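Local coordinates for protein shikimate 5-dehydrogenase (Mycobacterium fortuitum subsp. fortuitum DSM 46621, PDB 4XIJ) that probably catalyses the NADP-dependent interconversion of 3-dehydroshikimate and shikimate, the fourth of seven steps on the way to chorismate, at residues A[32-41]-A[256-266]; A[217-227]-A[240-249]. One frame throughout, in Å; residues are numbered along the deposited sequence.

Overall arrangement
Helix 246-261 connects the two contacts. Its first turn, in 240-249, follows strand 241-243 at the edge of the parallel sheet and belongs to interaction 2. Its last turns, in 256-266, pack on helix 28-38 of the substrate-binding domain in interaction 1. The centres of the contacts lie 25 Å apart, and their nearest atoms are about 7 Å apart without touching. One helix thus spans from the Rossmann-type domain to the substrate-binding domain. A sulfate lies about 6 Å from the Gln256 side chain, and a sulfate about 4 Å from that of Leu249. Such ions probably come from the crystallisation liquor, though they can mark pockets.

Interaction 1: residues A[32-41]-A[256-266]; sequences HLAAYRALGL and QVEQFTGMPAP. With EDO (1,2-ethanediol), chain C.
His32 and Gln256 make the direct polar link between the segments. His32 NE2 donates to Gln256 OE1 over 3.0 Å, at an N-H...O angle of 165°. The amide oxygen lies near the imidazole plane, at the ring edge. Gln256 has further partners: OE1 also bonds Ser71 OG, and NE2 bonds Thr99 OG1. The other ring nitrogen, His32 ND1, shares a hydrogen bond with Tyr36 OH at 2.8 Å. Bonds at both nitrogens fix the rotation of the imidazole.

The His32 and Phe260 rings meet obliquely, neither stacked nor edge-to-face, with His32 CE1 3.5 Å from Phe260 CE2. Tyr36 OH comes to the edge of the Phe260 ring, 3.4 Å from CD2. Val257 CG2 lies over one face of the imidazole in a CH-pi contact, 3.9 Å from the ring centroid. With CG2 beside the backbone N and CG1 anti to it (chi1 167°), CG2 faces His32, CG1 faces Leu39 CD1, and both methyls touch Ala35 CB.

The remaining contacts are apolar. Pro266 CG sits 3.7 Å from Ala35 CB, and Pro266 CB rests on Ala38 CB. Leu39 splits its branches: CD1 meets Val257 and Thr261, and CD2 meets Met263 CB. Leu41 CD1 touches Thr261 CG2.

Gly40 ends helix 28-38 in a Schellman motif. Thr261 OG1 accepts from Met263 N in an ST turn and donates to Val257 O, 2.8 Å away. Pro266 is the N-cap of helix 267-272, whose Met270 covers Ala35 and Val257. The ethanediol bonds Ala265 O weakly, and also Lys267 N and Glu268 N. Helix 32-38 packs on helix 256-261 at -52° and on the loop that follows it. Here the C-terminal helices of shikimate dehydrogenase pack on its substrate-binding domain.

Interaction 2: residues A[217-227]-A[240-249]; sequences PRVLDAIYDPW and GEAINGLQML
This is a parallel beta-alpha-beta unit at the edge of the Rossmann-type sheet: strand 218-221, helix 230-237, then edge strand 241-243, which runs on into helix 246-261. Alternating backbone bonds join the strands. Glu241 N donates to Pro217 O, Val219 N to Glu241 O, Ile243 N to Val219 O, and Asp221 N to Ile243 O.

Arg218 and Glu241 form a salt bridge, their two chains running alongside one another. Arg218 NE meets Glu241 OE1 at 2.9 Å. The oxygen lies near the guanidinium plane; NE approaches it from the anti side, tilted out of the carboxylate plane. Arg218 NH2 adds a weak bond to the same oxygen and also bonds Leu122 O.

On the same face, Leu220 CD1 packs on Ile243 CG2 at 3.7 Å. Leu220 CD2 reaches Met248 CG, and Met248 SD lies beside Ala222. Gly245 CA lies 3.3 Å from Ala222 O in a CA-H...O contact.

Beyond the strands, Tyr224 lays its ring over Leu246. Leu246 CD2 sits over the ring centre, 3.6 Å from the centroid, and Leu249 CD1 meets Tyr224 CE2. Asn244 caps the helix: with CG between the backbone N and carbonyl carbon (chi1 70°), its OD1 accepts from Leu246 N at 3.0 Å. Its amide plane is 89° from the Trp227 ring, with ND2 3.5 Å from Trp227 CG. Asn244 CB rests over the six-membered ring of Trp227 in a CH-pi contact, 3.3 Å from its centroid. At the indole edge, one water donates to Ala242 O at 2.8 Å and weakly accepts from Trp227 NE1.

Interaction 1: residues A[32-41]-A[256-266]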
loop_
_atom_site.group_PDB
_atom_site.type_symbol
_atom_site.label_atom_id
_atom_site.label_comp_id
_atom_site.label_asym_id
_atom_site.label_seq_id
_atom_site.Cartn_x
_atom_site.Cartn_y
_atom_site.Cartn_z
ATOM N N HIS A 32 -3.100 2.089 -14.574
ATOM C CA HIS A 32 -4.381 2.706 -14.911
ATOM C C HIS A 32 -4.622 2.748 -16.407
ATOM O O HIS A 32 -5.725 2.413 -16.852
ATOM C CB HIS A 32 -4.509 4.117 -14.315
ATOM C CG HIS A 32 -4.897 4.135 -12.855
ATOM N ND1 HIS A 32 -6.174 4.434 -12.427
ATOM C CD2 HIS A 32 -4.186 3.838 -11.734
ATOM C CE1 HIS A 32 -6.236 4.328 -11.109
ATOM N NE2 HIS A 32 -5.031 3.984 -10.659
ATOM N N LEU A 33 -3.639 3.147 -17.211
ATOM C CA LEU A 33 -3.923 3.156 -18.670
ATOM C C LEU A 33 -4.163 1.737 -19.188
ATOM O O LEU A 33 -5.038 1.551 -20.054
ATOM C CB LEU A 33 -2.798 3.828 -19.475
ATOM C CG LEU A 33 -2.735 5.351 -19.250
ATOM C CD1 LEU A 33 -1.458 5.887 -19.956
ATOM C CD2 LEU A 33 -3.972 6.093 -19.745
ATOM N N ALA A 34 -3.430 0.744 -18.686
ATOM C CA ALA A 34 -3.717 -0.636 -19.079
ATOM C C ALA A 34 -5.158 -1.005 -18.730
ATOM O O ALA A 34 -5.858 -1.638 -19.529
ATOM C CB ALA A 34 -2.767 -1.587 -18.397
ATOM N N ALA A 35 -5.619 -0.591 -17.557
ATOM C CA ALA A 35 -6.994 -0.864 -17.172
ATOM C C ALA A 35 -8.015 -0.128 -18.018
ATOM O O ALA A 35 -8.973 -0.747 -18.484
ATOM C CB ALA A 35 -7.198 -0.489 -15.700
ATOM N N TYR A 36 -7.784 1.163 -18.261
ATOM C CA TYR A 36 -8.764 1.915 -19.019
ATOM C C TYR A 36 -8.896 1.374 -20.432
ATOM O O TYR A 36 -10.007 1.283 -20.951
ATOM C CB TYR A 36 -8.421 3.416 -19.094
ATOM C CG TYR A 36 -8.267 4.123 -17.740
ATOM C CD1 TYR A 36 -8.749 3.566 -16.525
ATOM C CD2 TYR A 36 -7.555 5.339 -17.655
ATOM C CE1 TYR A 36 -8.525 4.252 -15.311
ATOM C CE2 TYR A 36 -7.373 6.016 -16.466
ATOM C CZ TYR A 36 -7.839 5.455 -15.303
ATOM O OH TYR A 36 -7.589 6.111 -14.139
ATOM N N ARG A 37 -7.790 0.972 -21.041
ATOM C CA ARG A 37 -7.861 0.402 -22.389
ATOM C C ARG A 37 -8.656 -0.929 -22.380
ATOM O O ARG A 37 -9.532 -1.137 -23.225
ATOM C CB ARG A 37 -6.430 0.204 -22.917
ATOM C CG ARG A 37 -5.780 1.518 -23.235
ATOM C CD ARG A 37 -4.249 1.431 -23.408
ATOM N NE ARG A 37 -3.732 2.785 -23.537
ATOM C CZ ARG A 37 -2.446 3.128 -23.506
ATOM N NH1 ARG A 37 -1.479 2.217 -23.386
ATOM N NH2 ARG A 37 -2.101 4.414 -23.613
ATOM N N ALA A 38 -8.417 -1.778 -21.373
ATOM C CA ALA A 38 -9.154 -3.030 -21.249
ATOM C C ALA A 38 -10.660 -2.814 -20.982
ATOM O O ALA A 38 -11.499 -3.620 -21.414
ATOM C CB ALA A 38 -8.533 -3.885 -20.146
ATOM N N LEU A 39 -10.981 -1.702 -20.313
ATOM C CA LEU A 39 -12.371 -1.341 -20.000
ATOM C C LEU A 39 -13.061 -0.573 -21.119
ATOM O O LEU A 39 -14.229 -0.215 -20.982
ATOM C CB LEU A 39 -12.405 -0.479 -18.726
ATOM C CG LEU A 39 -12.025 -1.234 -17.450
ATOM C CD1 LEU A 39 -11.837 -0.254 -16.342
ATOM C CD2 LEU A 39 -13.030 -2.313 -17.068
ATOM N N GLY A 40 -12.380 -0.342 -22.242
ATOM C CA GLY A 40 -13.015 0.370 -23.335
ATOM C C GLY A 40 -13.091 1.862 -23.167
ATOM O O GLY A 40 -13.934 2.548 -23.789
ATOM N N LEU A 41 -12.157 2.394 -22.376
ATOM C CA LEU A 41 -12.017 3.853 -22.165
ATOM C C LEU A 41 -10.670 4.370 -22.665
ATOM O O LEU A 41 -9.884 4.954 -21.888
ATOM C CB LEU A 41 -12.150 4.179 -20.675
ATOM C CG LEU A 41 -13.418 3.624 -20.031
ATOM C CD1 LEU A 41 -13.289 3.653 -18.465
ATOM C CD2 LEU A 41 -14.636 4.438 -20.511
ATOM N N GLN A 256 -8.313 1.615 -6.862
ATOM C CA GLN A 256 -8.397 2.922 -7.505
ATOM C C GLN A 256 -9.141 2.849 -8.826
ATOM O O GLN A 256 -9.997 3.700 -9.118
ATOM C CB GLN A 256 -7.008 3.486 -7.746
ATOM C CG GLN A 256 -6.253 3.737 -6.440
ATOM C CD GLN A 256 -4.899 4.327 -6.661
ATOM O OE1 GLN A 256 -4.305 4.113 -7.725
ATOM N NE2 GLN A 256 -4.382 5.042 -5.668
ATOM N N VAL A 257 -8.824 1.835 -9.646
ATOM C CA VAL A 257 -9.500 1.713 -10.950
ATOM C C VAL A 257 -11.011 1.546 -10.740
ATOM O O VAL A 257 -11.809 2.184 -11.479
ATOM C CB VAL A 257 -8.917 0.560 -11.773
ATOM C CG1 VAL A 257 -9.819 0.202 -12.997
ATOM C CG2 VAL A 257 -7.482 0.925 -12.211
ATOM N N GLU A 258 -11.412 0.734 -9.743
ATOM C CA GLU A 258 -12.825 0.508 -9.538
ATOM C C GLU A 258 -13.500 1.802 -9.075
ATOM O O GLU A 258 -14.616 2.139 -9.526
ATOM C CB GLU A 258 -13.052 -0.631 -8.548
ATOM C CG GLU A 258 -12.573 -1.924 -9.142
ATOM C CD GLU A 258 -13.022 -3.131 -8.337
ATOM O OE1 GLU A 258 -13.553 -2.970 -7.210
ATOM O OE2 GLU A 258 -12.828 -4.271 -8.827
ATOM N N GLN A 259 -12.862 2.539 -8.168
ATOM C CA GLN A 259 -13.468 3.778 -7.715
ATOM C C GLN A 259 -13.534 4.849 -8.805
ATOM O O GLN A 259 -14.494 5.650 -8.842
ATOM C CB GLN A 259 -12.711 4.327 -6.496
ATOM C CG GLN A 259 -12.923 3.427 -5.264
ATOM C CD GLN A 259 -12.308 4.010 -4.014
ATOM O OE1 GLN A 259 -12.507 5.179 -3.713
ATOM N NE2 GLN A 259 -11.541 3.208 -3.275
ATOM N N PHE A 260 -12.507 4.910 -9.667
ATOM C CA PHE A 260 -12.500 5.966 -10.694
ATOM C C PHE A 260 -13.500 5.641 -11.816
ATOM O O PHE A 260 -14.120 6.556 -12.376
ATOM C CB PHE A 260 -11.130 6.150 -11.355
ATOM C CG PHE A 260 -9.991 6.673 -10.447
ATOM C CD1 PHE A 260 -10.144 6.859 -9.061
ATOM C CD2 PHE A 260 -8.736 6.956 -11.022
ATOM C CE1 PHE A 260 -9.075 7.302 -8.278
ATOM C CE2 PHE A 260 -7.640 7.400 -10.230
ATOM C CZ PHE A 260 -7.825 7.570 -8.856
ATOM N N THR A 261 -13.595 4.366 -12.196
ATOM C CA THR A 261 -14.387 4.005 -13.398
ATOM C C THR A 261 -15.761 3.483 -13.103
ATOM O O THR A 261 -16.589 3.440 -14.000
ATOM C CB THR A 261 -13.697 2.917 -14.255
ATOM O OG1 THR A 261 -13.641 1.704 -13.493
ATOM C CG2 THR A 261 -12.298 3.368 -14.644
ATOM N N GLY A 262 -15.983 3.050 -11.868
ATOM C CA GLY A 262 -17.222 2.362 -11.519
ATOM C C GLY A 262 -17.371 0.958 -12.087
ATOM O O GLY A 262 -18.468 0.381 -12.015
ATOM N N MET A 263 -16.295 0.412 -12.646
ATOM C CA MET A 263 -16.310 -0.908 -13.280
ATOM C C MET A 263 -15.395 -1.860 -12.502
ATOM O O MET A 263 -14.407 -1.427 -11.891
ATOM C CB MET A 263 -15.867 -0.789 -14.741
ATOM C CG MET A 263 -16.497 0.423 -15.435
ATOM S SD MET A 263 -15.850 0.706 -17.098
ATOM C CE MET A 263 -16.631 -0.727 -17.734
ATOM N N PRO A 264 -15.700 -3.162 -12.509
ATOM C CA PRO A 264 -14.786 -4.147 -11.904
ATOM C C PRO A 264 -13.393 -4.079 -12.527
ATOM O O PRO A 264 -13.262 -3.861 -13.743
ATOM C CB PRO A 264 -15.461 -5.475 -12.204
ATOM C CG PRO A 264 -16.928 -5.095 -12.335
ATOM C CD PRO A 264 -16.905 -3.790 -13.054
ATOM N N ALA A 265 -12.356 -4.183 -11.697
ATOM C CA ALA A 265 -10.987 -4.099 -12.215
ATOM C C ALA A 265 -10.738 -5.188 -13.255
ATOM O O ALA A 265 -11.091 -6.323 -13.048
ATOM C CB ALA A 265 -9.953 -4.178 -11.065
ATOM N N PRO A 266 -10.101 -4.843 -14.382
ATOM C CA PRO A 266 -9.777 -5.851 -15.402
ATOM C C PRO A 266 -8.468 -6.501 -14.970
ATOM O O PRO A 266 -7.372 -6.045 -15.308
ATOM C CB PRO A 266 -9.629 -5.021 -16.684
ATOM C CG PRO A 266 -9.097 -3.675 -16.178
ATOM C CD PRO A 266 -9.748 -3.482 -14.800
HETATM C C1 EDO C . -9.430 -10.743 -15.448
HETATM O O1 EDO C . -9.219 -9.961 -16.572
HETATM C C2 EDO C . -10.845 -10.434 -15.091
HETATM O O2 EDO C . -10.804 -9.482 -14.025
#

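Interaction 2: residues A[217-227]-A[240-249]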
loop_
_atom_site.group_PDB
_atom_site.type_symbol
_atom_site.label_atom_id
_atom_site.label_comp_id
_atom_site.label_asym_id
_atom_site.label_seq_id
_atom_site.Cartn_x
_atom_site.Cartn_y
_atom_site.Cartn_z
ATOM N N PRO A 217 5.782 -18.618 8.085
ATOM C CA PRO A 217 5.276 -19.451 6.987
ATOM C C PRO A 217 4.957 -18.697 5.694
ATOM O O PRO A 217 5.112 -19.274 4.633
ATOM C CB PRO A 217 4.012 -20.081 7.597
ATOM C CG PRO A 217 4.307 -20.126 9.062
ATOM C CD PRO A 217 5.040 -18.830 9.342
ATOM N N ARG A 218 4.457 -17.472 5.793
ATOM C CA ARG A 218 4.070 -16.677 4.633
ATOM C C ARG A 218 4.590 -15.277 4.845
ATOM O O ARG A 218 4.323 -14.641 5.858
ATOM C CB ARG A 218 2.563 -16.700 4.460
ATOM C CG ARG A 218 2.084 -18.124 4.321
ATOM C CD ARG A 218 0.610 -18.171 3.981
ATOM N NE ARG A 218 0.298 -17.616 2.661
ATOM C CZ ARG A 218 -0.406 -16.507 2.457
ATOM N NH1 ARG A 218 -0.864 -15.837 3.497
ATOM N NH2 ARG A 218 -0.647 -16.086 1.211
ATOM N N VAL A 219 5.367 -14.784 3.899
ATOM C CA VAL A 219 5.996 -13.477 4.014
ATOM C C VAL A 219 5.702 -12.639 2.776
ATOM O O VAL A 219 5.999 -13.074 1.652
ATOM C CB VAL A 219 7.530 -13.612 4.211
ATOM C CG1 VAL A 219 8.165 -12.213 4.231
ATOM C CG2 VAL A 219 7.795 -14.385 5.526
ATOM N N LEU A 220 5.090 -11.473 2.988
ATOM C CA LEU A 220 4.919 -10.447 1.975
ATOM C C LEU A 220 6.089 -9.482 2.099
ATOM O O LEU A 220 6.246 -8.812 3.120
ATOM C CB LEU A 220 3.565 -9.733 2.142
ATOM C CG LEU A 220 3.356 -8.514 1.264
ATOM C CD1 LEU A 220 3.350 -8.941 -0.195
ATOM C CD2 LEU A 220 2.003 -7.886 1.650
ATOM N N ASP A 221 6.933 -9.472 1.065
ATOM C CA ASP A 221 8.071 -8.587 1.004
ATOM C C ASP A 221 7.687 -7.395 0.107
ATOM O O ASP A 221 7.324 -7.584 -1.051
ATOM C CB ASP A 221 9.269 -9.352 0.423
ATOM C CG ASP A 221 10.567 -8.600 0.526
ATOM O OD1 ASP A 221 10.586 -7.411 0.887
ATOM O OD2 ASP A 221 11.610 -9.238 0.298
ATOM N N ALA A 222 7.755 -6.178 0.640
ATOM C CA ALA A 222 7.440 -4.983 -0.134
ATOM C C ALA A 222 8.407 -4.799 -1.309
ATOM O O ALA A 222 8.070 -4.133 -2.298
ATOM C CB ALA A 222 7.469 -3.752 0.758
ATOM N N ILE A 223 9.602 -5.367 -1.197
ATOM C CA ILE A 223 10.591 -5.255 -2.261
ATOM C C ILE A 223 10.252 -6.188 -3.407
ATOM O O ILE A 223 9.746 -7.313 -3.176
ATOM C CB ILE A 223 11.998 -5.571 -1.716
ATOM C CG1 ILE A 223 12.313 -4.651 -0.525
ATOM C CG2 ILE A 223 13.034 -5.472 -2.814
ATOM C CD1 ILE A 223 12.248 -3.168 -0.854
ATOM N N TYR A 224 10.512 -5.747 -4.643
ATOM C CA TYR A 224 10.300 -6.660 -5.769
ATOM C C TYR A 224 11.422 -6.655 -6.777
ATOM O O TYR A 224 11.385 -7.419 -7.747
ATOM C CB TYR A 224 8.974 -6.345 -6.461
ATOM C CG TYR A 224 8.820 -4.932 -6.966
ATOM C CD1 TYR A 224 9.304 -4.566 -8.228
ATOM C CD2 TYR A 224 8.140 -3.974 -6.220
ATOM C CE1 TYR A 224 9.123 -3.301 -8.718
ATOM C CE2 TYR A 224 7.961 -2.690 -6.715
ATOM C CZ TYR A 224 8.464 -2.356 -7.951
ATOM O OH TYR A 224 8.280 -1.072 -8.454
ATOM N N ASP A 225 12.425 -5.811 -6.552
ATOM C CA ASP A 225 13.576 -5.790 -7.444
ATOM C C ASP A 225 14.859 -5.605 -6.660
ATOM O O ASP A 225 14.985 -4.683 -5.849
ATOM C CB ASP A 225 13.415 -4.687 -8.477
ATOM C CG ASP A 225 14.522 -4.689 -9.502
ATOM O OD1 ASP A 225 14.615 -5.656 -10.300
ATOM O OD2 ASP A 225 15.269 -3.692 -9.529
ATOM N N PRO A 226 15.809 -6.517 -6.850
ATOM C CA PRO A 226 15.690 -7.783 -7.590
ATOM C C PRO A 226 14.805 -8.818 -6.867
ATOM O O PRO A 226 14.433 -8.618 -5.713
ATOM C CB PRO A 226 17.145 -8.268 -7.689
ATOM C CG PRO A 226 17.987 -7.009 -7.504
ATOM C CD PRO A 226 17.210 -6.191 -6.515
ATOM N N TRP A 227 14.436 -9.889 -7.553
ATOM C CA TRP A 227 13.625 -10.950 -6.950
ATOM C C TRP A 227 14.184 -12.291 -7.404
ATOM O O TRP A 227 14.494 -12.444 -8.566
ATOM C CB TRP A 227 12.152 -10.820 -7.362
ATOM C CG TRP A 227 11.260 -11.723 -6.570
ATOM C CD1 TRP A 227 10.709 -12.904 -6.979
ATOM C CD2 TRP A 227 10.867 -11.544 -5.217
ATOM N NE1 TRP A 227 9.970 -13.458 -5.966
ATOM C CE2 TRP A 227 10.055 -12.639 -4.867
ATOM C CE3 TRP A 227 11.113 -10.550 -4.264
ATOM C CZ2 TRP A 227 9.473 -12.761 -3.596
ATOM C CZ3 TRP A 227 10.556 -10.681 -3.006
ATOM C CH2 TRP A 227 9.744 -11.777 -2.687
ATOM N N GLY A 240 8.474 -22.153 3.088
ATOM C CA GLY A 240 7.408 -21.179 3.135
ATOM C C GLY A 240 7.092 -20.512 1.809
ATOM O O GLY A 240 7.670 -20.841 0.757
ATOM N N GLU A 241 6.158 -19.569 1.862
ATOM C CA GLU A 241 5.743 -18.820 0.688
ATOM C C GLU A 241 6.197 -17.383 0.796
ATOM O O GLU A 241 5.974 -16.732 1.832
ATOM C CB GLU A 241 4.210 -18.857 0.553
ATOM C CG GLU A 241 3.741 -18.076 -0.695
ATOM C CD GLU A 241 2.232 -17.956 -0.827
ATOM O OE1 GLU A 241 1.511 -18.330 0.128
ATOM O OE2 GLU A 241 1.783 -17.484 -1.893
ATOM N N ALA A 242 6.794 -16.876 -0.272
ATOM C CA ALA A 242 7.214 -15.492 -0.335
ATOM C C ALA A 242 6.443 -14.825 -1.468
ATOM O O ALA A 242 6.352 -15.362 -2.584
ATOM C CB ALA A 242 8.745 -15.382 -0.580
ATOM N N ILE A 243 5.884 -13.660 -1.178
ATOM C CA ILE A 243 5.117 -12.854 -2.130
ATOM C C ILE A 243 5.821 -11.509 -2.282
ATOM O O ILE A 243 6.253 -10.942 -1.254
ATOM C CB ILE A 243 3.700 -12.609 -1.605
ATOM C CG1 ILE A 243 2.987 -13.942 -1.378
ATOM C CG2 ILE A 243 2.875 -11.749 -2.565
ATOM C CD1 ILE A 243 1.937 -13.860 -0.323
ATOM N N ASN A 244 5.977 -10.986 -3.505
ATOM C CA ASN A 244 6.692 -9.690 -3.579
ATOM C C ASN A 244 5.826 -8.460 -3.757
ATOM O O ASN A 244 4.615 -8.549 -3.936
ATOM C CB ASN A 244 7.794 -9.702 -4.656
ATOM C CG ASN A 244 7.297 -9.722 -6.099
ATOM O OD1 ASN A 244 6.353 -9.049 -6.462
ATOM N ND2 ASN A 244 8.049 -10.402 -6.943
ATOM N N GLY A 245 6.480 -7.294 -3.687
ATOM C CA GLY A 245 5.771 -6.034 -3.648
ATOM C C GLY A 245 4.979 -5.701 -4.885
ATOM O O GLY A 245 4.110 -4.843 -4.806
ATOM N N LEU A 246 5.249 -6.347 -6.021
ATOM C CA LEU A 246 4.393 -6.085 -7.203
ATOM C C LEU A 246 2.946 -6.437 -6.881
ATOM O O LEU A 246 2.021 -5.819 -7.424
ATOM C CB LEU A 246 4.843 -6.857 -8.450
ATOM C CG LEU A 246 6.155 -6.322 -9.014
ATOM C CD1 LEU A 246 6.591 -7.308 -10.108
ATOM C CD2 LEU A 246 6.012 -4.869 -9.569
ATOM N N GLN A 247 2.715 -7.425 -6.018
ATOM C CA GLN A 247 1.318 -7.745 -5.690
ATOM C C GLN A 247 0.642 -6.666 -4.817
ATOM O O GLN A 247 -0.576 -6.497 -4.887
ATOM C CB GLN A 247 1.229 -9.115 -4.974
ATOM C CG GLN A 247 1.734 -10.265 -5.833
ATOM C CD GLN A 247 1.085 -10.301 -7.224
ATOM O OE1 GLN A 247 1.791 -10.387 -8.252
ATOM N NE2 GLN A 247 -0.220 -10.301 -7.266
ATOM N N MET A 248 1.415 -5.961 -3.980
ATOM C CA MET A 248 0.900 -4.791 -3.281
ATOM C C MET A 248 0.512 -3.708 -4.297
ATOM O O MET A 248 -0.588 -3.201 -4.257
ATOM C CB MET A 248 1.930 -4.267 -2.282
ATOM C CG MET A 248 2.174 -5.301 -1.187
ATOM S SD MET A 248 3.645 -4.915 -0.195
ATOM C CE MET A 248 3.262 -3.313 0.521
ATOM N N LEU A 249 1.407 -3.408 -5.242
ATOM C CA LEU A 249 1.109 -2.373 -6.257
ATOM C C LEU A 249 -0.140 -2.754 -7.064
ATOM O O LEU A 249 -1.014 -1.895 -7.314
ATOM C CB LEU A 249 2.295 -2.136 -7.220
ATOM C CG LEU A 249 3.591 -1.600 -6.614
ATOM C CD1 LEU A 249 4.619 -1.397 -7.720
ATOM C CD2 LEU A 249 3.355 -0.308 -5.844
HETATM O O HOH W 1 8.189 -15.949 -4.579
#